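Local coordinates for acetyl-CoA acetyltransferase (Elizabethkingia anophelis NUHP1, PDB 6BN2), which probably catalyses the reversible condensation of two acetyl-CoA molecules to acetoacetyl-CoA, at residues A[35-46]-A[73-83]. Residues are numbered along the deposited sequence; the frame is centred on the assembly and turned at random.
Sequences TQLGAVAIKGAL and PAKQAALGAGL
The methyl of A77 enters a hole formed by T35, G38, A39 and I42, a knob-into-hole fit that lets the axes of helical segments 35-46 and 73-80 approach to 7.3 Å, crossing at -46°. Small residues make this closeness possible: A39 CB lies 3.5 Å from G80 C, and paired CA-H...O contacts, A77 CA to T35 O and A39 CA to A77 O, both measure 3.4 Å. I42 can be followed outward. Its CB faces the methyl of A81; CG2, placed anti to the backbone N by chi1 of -66°, meets A81 CB at 3.6 Å and also touches L83 CD1; the CG1 arm, extended at chi2 169°, carries CD1 to A77 CB, at 4.1 Å. Beyond it, L46 CD1 packs on L83 CD2 (3.8 Å). G82, at positive phi in a Schellman motif, turns the chain after helix 73-80 into L83. I42 and L83 also touch V59 of strand 59-62, which sets the contact against the mixed sheet of the thiolase fold. One water bridges Q36 OE1 and G80 O. With no direct hydrogen bond across, the evidence implies cohesion chiefly from close apolar packing and weak CA-H...O contacts, supplemented by water.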
ATOM      1  N   THR A  35      -9.559  -0.486  10.778  1.00 15.22           N
ATOM      2  CA  THR A  35     -10.346  -1.111   9.713  1.00 13.18           C
ATOM      3  C   THR A  35     -11.836  -0.891   9.911  1.00 14.00           C
ATOM      4  O   THR A  35     -12.576  -0.785   8.928  1.00 14.70           O
ATOM      5  CB  THR A  35     -10.042  -2.612   9.619  1.00 12.10           C
ATOM      6  OG1 THR A  35     -10.245  -3.230  10.896  1.00 14.95           O
ATOM      7  CG2 THR A  35      -8.583  -2.854   9.148  1.00 12.67           C
ATOM      8  N   GLN A  36     -12.290  -0.821  11.171  1.00 13.25           N
ATOM      9  CA  GLN A  36     -13.695  -0.535  11.413  0.65 12.83           C
ATOM     10  C   GLN A  36     -14.005   0.936  11.151  1.00 15.90           C
ATOM     11  O   GLN A  36     -15.083   1.253  10.643  1.00 14.54           O
ATOM     12  CB  GLN A  36     -14.071  -0.953  12.834  0.65 14.89           C
ATOM     13  CG  GLN A  36     -15.427  -0.476  13.314  0.65 12.49           C
ATOM     14  CD  GLN A  36     -16.624  -1.012  12.546  0.65 22.65           C
ATOM     15  OE1 GLN A  36     -16.523  -1.948  11.762  0.65 27.45           O
ATOM     16  NE2 GLN A  36     -17.792  -0.417  12.802  0.65 23.52           N
ATOM     17  N   LEU A  37     -13.076   1.847  11.479  1.00 12.85           N
ATOM     18  CA  LEU A  37     -13.268   3.238  11.078  1.00 13.26           C
ATOM     19  C   LEU A  37     -13.342   3.347   9.559  1.00 13.97           C
ATOM     20  O   LEU A  37     -14.190   4.071   9.024  1.00 13.97           O
ATOM     21  CB  LEU A  37     -12.145   4.122  11.633  1.00 11.74           C
ATOM     22  CG  LEU A  37     -12.069   4.175  13.160  1.00 12.17           C
ATOM     23  CD1 LEU A  37     -10.814   4.938  13.602  1.00 14.78           C
ATOM     24  CD2 LEU A  37     -13.316   4.841  13.742  1.00 14.29           C
ATOM     25  N   GLY A  38     -12.492   2.593   8.848  1.00 12.28           N
ATOM     26  CA  GLY A  38     -12.594   2.571   7.395  1.00 13.50           C
ATOM     27  C   GLY A  38     -13.943   2.050   6.931  1.00 13.64           C
ATOM     28  O   GLY A  38     -14.533   2.585   5.989  1.00 13.83           O
ATOM     29  N   ALA A  39     -14.443   0.995   7.587  1.00 12.44           N
ATOM     30  CA  ALA A  39     -15.767   0.465   7.255  1.00 11.69           C
ATOM     31  C   ALA A  39     -16.857   1.520   7.424  1.00 14.92           C
ATOM     32  O   ALA A  39     -17.759   1.623   6.584  1.00 14.44           O
ATOM     33  CB  ALA A  39     -16.079  -0.752   8.123  1.00 15.74           C
ATOM     34  N   VAL A  40     -16.798   2.295   8.512  1.00 14.05           N
ATOM     35  CA  VAL A  40     -17.804   3.333   8.743  1.00 12.79           C
ATOM     36  C   VAL A  40     -17.760   4.371   7.629  1.00 14.11           C
ATOM     37  O   VAL A  40     -18.806   4.813   7.122  1.00 16.04           O
ATOM     38  CB  VAL A  40     -17.593   3.984  10.124  1.00 13.20           C
ATOM     39  CG1 VAL A  40     -18.505   5.212  10.272  1.00 16.59           C
ATOM     40  CG2 VAL A  40     -17.879   2.970  11.251  1.00 16.49           C
ATOM     41  N   ALA A  41     -16.546   4.781   7.233  1.00 13.09           N
ATOM     42  CA  ALA A  41     -16.436   5.806   6.201  1.00 13.76           C
ATOM     43  C   ALA A  41     -16.909   5.273   4.855  1.00 13.51           C
ATOM     44  O   ALA A  41     -17.643   5.957   4.131  1.00 14.67           O
ATOM     45  CB  ALA A  41     -14.992   6.321   6.111  1.00 13.11           C
ATOM     46  N   ILE A  42     -16.506   4.047   4.502  1.00 13.27           N
ATOM     47  CA  ILE A  42     -16.914   3.501   3.211  1.00 12.94           C
ATOM     48  C   ILE A  42     -18.424   3.321   3.167  1.00 14.52           C
ATOM     49  O   ILE A  42     -19.079   3.684   2.184  1.00 14.94           O
ATOM     50  CB  ILE A  42     -16.187   2.174   2.927  1.00 12.11           C
ATOM     51  CG1 ILE A  42     -14.690   2.402   2.753  1.00 12.70           C
ATOM     52  CG2 ILE A  42     -16.769   1.531   1.664  1.00 12.80           C
ATOM     53  CD1 ILE A  42     -13.886   1.069   2.741  1.00 13.98           C
ATOM     54  N   LYS A  43     -19.007   2.747   4.228  1.00 14.66           N
ATOM     55  CA  LYS A  43     -20.454   2.578   4.236  1.00 15.77           C
ATOM     56  C   LYS A  43     -21.147   3.929   4.162  1.00 15.89           C
ATOM     57  O   LYS A  43     -22.142   4.086   3.454  1.00 16.78           O
ATOM     58  CB  LYS A  43     -20.902   1.822   5.484  1.00 16.16           C
ATOM     59  CG  LYS A  43     -22.418   1.628   5.536  1.00 18.08           C
ATOM     60  CD  LYS A  43     -22.811   0.559   6.532  1.00 23.01           C
ATOM     61  CE  LYS A  43     -24.303   0.239   6.408  1.00 29.67           C
ATOM     62  NZ  LYS A  43     -25.117   1.435   6.729  1.00 32.99           N
ATOM     63  N   GLY A  44     -20.590   4.933   4.843  1.00 14.86           N
ATOM     64  CA  GLY A  44     -21.171   6.266   4.778  1.00 16.82           C
ATOM     65  C   GLY A  44     -21.161   6.835   3.376  1.00 15.72           C
ATOM     66  O   GLY A  44     -22.136   7.462   2.944  1.00 18.42           O
ATOM     67  N   ALA A  45     -20.071   6.604   2.638  1.00 15.25           N
ATOM     68  CA  ALA A  45     -19.979   7.112   1.274  1.00 15.32           C
ATOM     69  C   ALA A  45     -20.993   6.426   0.365  1.00 16.70           C
ATOM     70  O   ALA A  45     -21.619   7.082  -0.477  1.00 19.86           O
ATOM     71  CB  ALA A  45     -18.558   6.926   0.738  1.00 15.53           C
ATOM     72  N   LEU A  46     -21.184   5.114   0.535  1.00 15.09           N
ATOM     73  CA  LEU A  46     -22.209   4.421  -0.249  1.00 16.34           C
ATOM     74  C   LEU A  46     -23.605   4.904   0.118  1.00 19.78           C
ATOM     75  O   LEU A  46     -24.455   5.114  -0.760  1.00 20.91           O
ATOM     76  CB  LEU A  46     -22.120   2.913  -0.027  1.00 17.92           C
ATOM     77  CG  LEU A  46     -20.797   2.260  -0.425  1.00 24.32           C
ATOM     78  CD1 LEU A  46     -20.816   0.776  -0.023  1.00 25.01           C
ATOM     79  CD2 LEU A  46     -20.561   2.433  -1.905  1.00 24.19           C
ATOM     80  N   PRO A  73      -5.907  -5.452   5.639  1.00 11.56           N
ATOM     81  CA  PRO A  73      -6.699  -4.378   6.264  1.00 13.45           C
ATOM     82  C   PRO A  73      -7.712  -3.741   5.323  1.00 13.20           C
ATOM     83  O   PRO A  73      -8.814  -3.404   5.769  1.00 12.21           O
ATOM     84  CB  PRO A  73      -5.640  -3.366   6.733  1.00 14.42           C
ATOM     85  CG  PRO A  73      -4.315  -3.891   6.302  1.00 20.30           C
ATOM     86  CD  PRO A  73      -4.457  -5.299   5.832  1.00 13.13           C
ATOM     87  N   ALA A  74      -7.385  -3.551   4.038  1.00 11.77           N
ATOM     88  CA  ALA A  74      -8.381  -2.928   3.171  1.00 12.35           C
ATOM     89  C   ALA A  74      -9.575  -3.849   2.927  1.00 14.37           C
ATOM     90  O   ALA A  74     -10.705  -3.362   2.753  1.00 13.13           O
ATOM     91  CB  ALA A  74      -7.740  -2.476   1.854  1.00 12.41           C
ATOM     92  N   LYS A  75      -9.365  -5.172   2.929  1.00 11.82           N
ATOM     93  CA  LYS A  75     -10.505  -6.084   2.826  1.00 12.72           C
ATOM     94  C   LYS A  75     -11.383  -5.993   4.063  1.00 12.71           C
ATOM     95  O   LYS A  75     -12.619  -6.029   3.971  1.00 12.87           O
ATOM     96  CB  LYS A  75     -10.020  -7.522   2.662  1.00 13.04           C
ATOM     97  CG  LYS A  75     -11.161  -8.553   2.510  1.00 11.89           C
ATOM     98  CD  LYS A  75     -11.889  -8.438   1.190  1.00 12.54           C
ATOM     99  CE  LYS A  75     -10.926  -8.690   0.024  1.00 14.77           C
ATOM    100  NZ  LYS A  75     -11.639  -8.913  -1.271  1.00 16.38           N
ATOM    101  N   GLN A  76     -10.757  -5.940   5.244  1.00 12.17           N
ATOM    102  CA  GLN A  76     -11.546  -5.838   6.471  1.00 12.04           C
ATOM    103  C   GLN A  76     -12.434  -4.605   6.452  1.00 13.06           C
ATOM    104  O   GLN A  76     -13.608  -4.664   6.856  1.00 13.96           O
ATOM    105  CB  GLN A  76     -10.621  -5.795   7.686  1.00 13.71           C
ATOM    106  CG  GLN A  76      -9.824  -7.082   7.913  1.00 14.67           C
ATOM    107  CD  GLN A  76      -8.959  -6.934   9.126  1.00 14.50           C
ATOM    108  OE1 GLN A  76      -9.470  -6.808  10.247  1.00 16.28           O
ATOM    109  NE2 GLN A  76      -7.633  -6.903   8.922  1.00 12.89           N
ATOM    110  N   ALA A  77     -11.898  -3.475   5.991  1.00 12.20           N
ATOM    111  CA  ALA A  77     -12.717  -2.271   5.896  1.00 12.61           C
ATOM    112  C   ALA A  77     -13.853  -2.450   4.891  1.00 14.84           C
ATOM    113  O   ALA A  77     -14.998  -2.054   5.153  1.00 14.30           O
ATOM    114  CB  ALA A  77     -11.841  -1.063   5.528  1.00 13.32           C
ATOM    115  N   ALA A  78     -13.547  -2.997   3.714  1.00 12.60           N
ATOM    116  CA  ALA A  78     -14.570  -3.146   2.680  1.00 13.87           C
ATOM    117  C   ALA A  78     -15.683  -4.088   3.125  1.00 14.93           C
ATOM    118  O   ALA A  78     -16.866  -3.772   2.974  1.00 14.37           O
ATOM    119  CB  ALA A  78     -13.939  -3.658   1.377  1.00 13.07           C
ATOM    120  N   LEU A  79     -15.325  -5.275   3.632  1.00 13.68           N
ATOM    121  CA  LEU A  79     -16.353  -6.218   4.061  1.00 13.16           C
ATOM    122  C   LEU A  79     -17.145  -5.662   5.242  1.00 13.74           C
ATOM    123  O   LEU A  79     -18.369  -5.845   5.323  1.00 16.44           O
ATOM    124  CB  LEU A  79     -15.728  -7.572   4.415  1.00 13.84           C
ATOM    125  CG  LEU A  79     -15.076  -8.300   3.244  1.00 16.44           C
ATOM    126  CD1 LEU A  79     -14.479  -9.629   3.722  1.00 17.23           C
ATOM    127  CD2 LEU A  79     -16.082  -8.542   2.109  1.00 21.65           C
ATOM    128  N   GLY A  80     -16.467  -4.944   6.149  1.00 14.67           N
ATOM    129  CA  GLY A  80     -17.172  -4.340   7.272  1.00 16.57           C
ATOM    130  C   GLY A  80     -18.173  -3.280   6.846  1.00 17.70           C
ATOM    131  O   GLY A  80     -19.174  -3.046   7.543  1.00 18.68           O
ATOM    132  N   ALA A  81     -17.920  -2.624   5.712  1.00 15.20           N
ATOM    133  CA  ALA A  81     -18.819  -1.617   5.156  1.00 15.42           C
ATOM    134  C   ALA A  81     -20.009  -2.221   4.425  1.00 17.94           C
ATOM    135  O   ALA A  81     -20.900  -1.473   4.002  1.00 19.16           O
ATOM    136  CB  ALA A  81     -18.051  -0.704   4.194  1.00 15.12           C
ATOM    137  N   GLY A  82     -20.034  -3.538   4.249  1.00 15.07           N
ATOM    138  CA  GLY A  82     -21.095  -4.185   3.519  1.00 17.98           C
ATOM    139  C   GLY A  82     -20.831  -4.396   2.047  1.00 17.22           C
ATOM    140  O   GLY A  82     -21.759  -4.785   1.324  1.00 18.08           O
ATOM    141  N   LEU A  83     -19.617  -4.116   1.571  1.00 15.88           N
ATOM    142  CA  LEU A  83     -19.278  -4.491   0.205  1.00 13.82           C
ATOM    143  C   LEU A  83     -19.204  -6.011   0.114  1.00 16.62           C
ATOM    144  O   LEU A  83     -18.838  -6.678   1.089  1.00 17.15           O
ATOM    145  CB  LEU A  83     -17.951  -3.873  -0.218  1.00 13.11           C
ATOM    146  CG  LEU A  83     -18.039  -2.347  -0.410  1.00 16.36           C
ATOM    147  CD1 LEU A  83     -16.673  -1.701  -0.532  1.00 16.42           C
ATOM    148  CD2 LEU A  83     -18.842  -2.051  -1.667  1.00 23.15           C
TER
HETATM  149  O   HOH W   1      -8.274  -4.475  12.396  1.00 16.04           O
HETATM  150  O   HOH W   2     -18.473  -3.593  10.630  1.00 52.28           O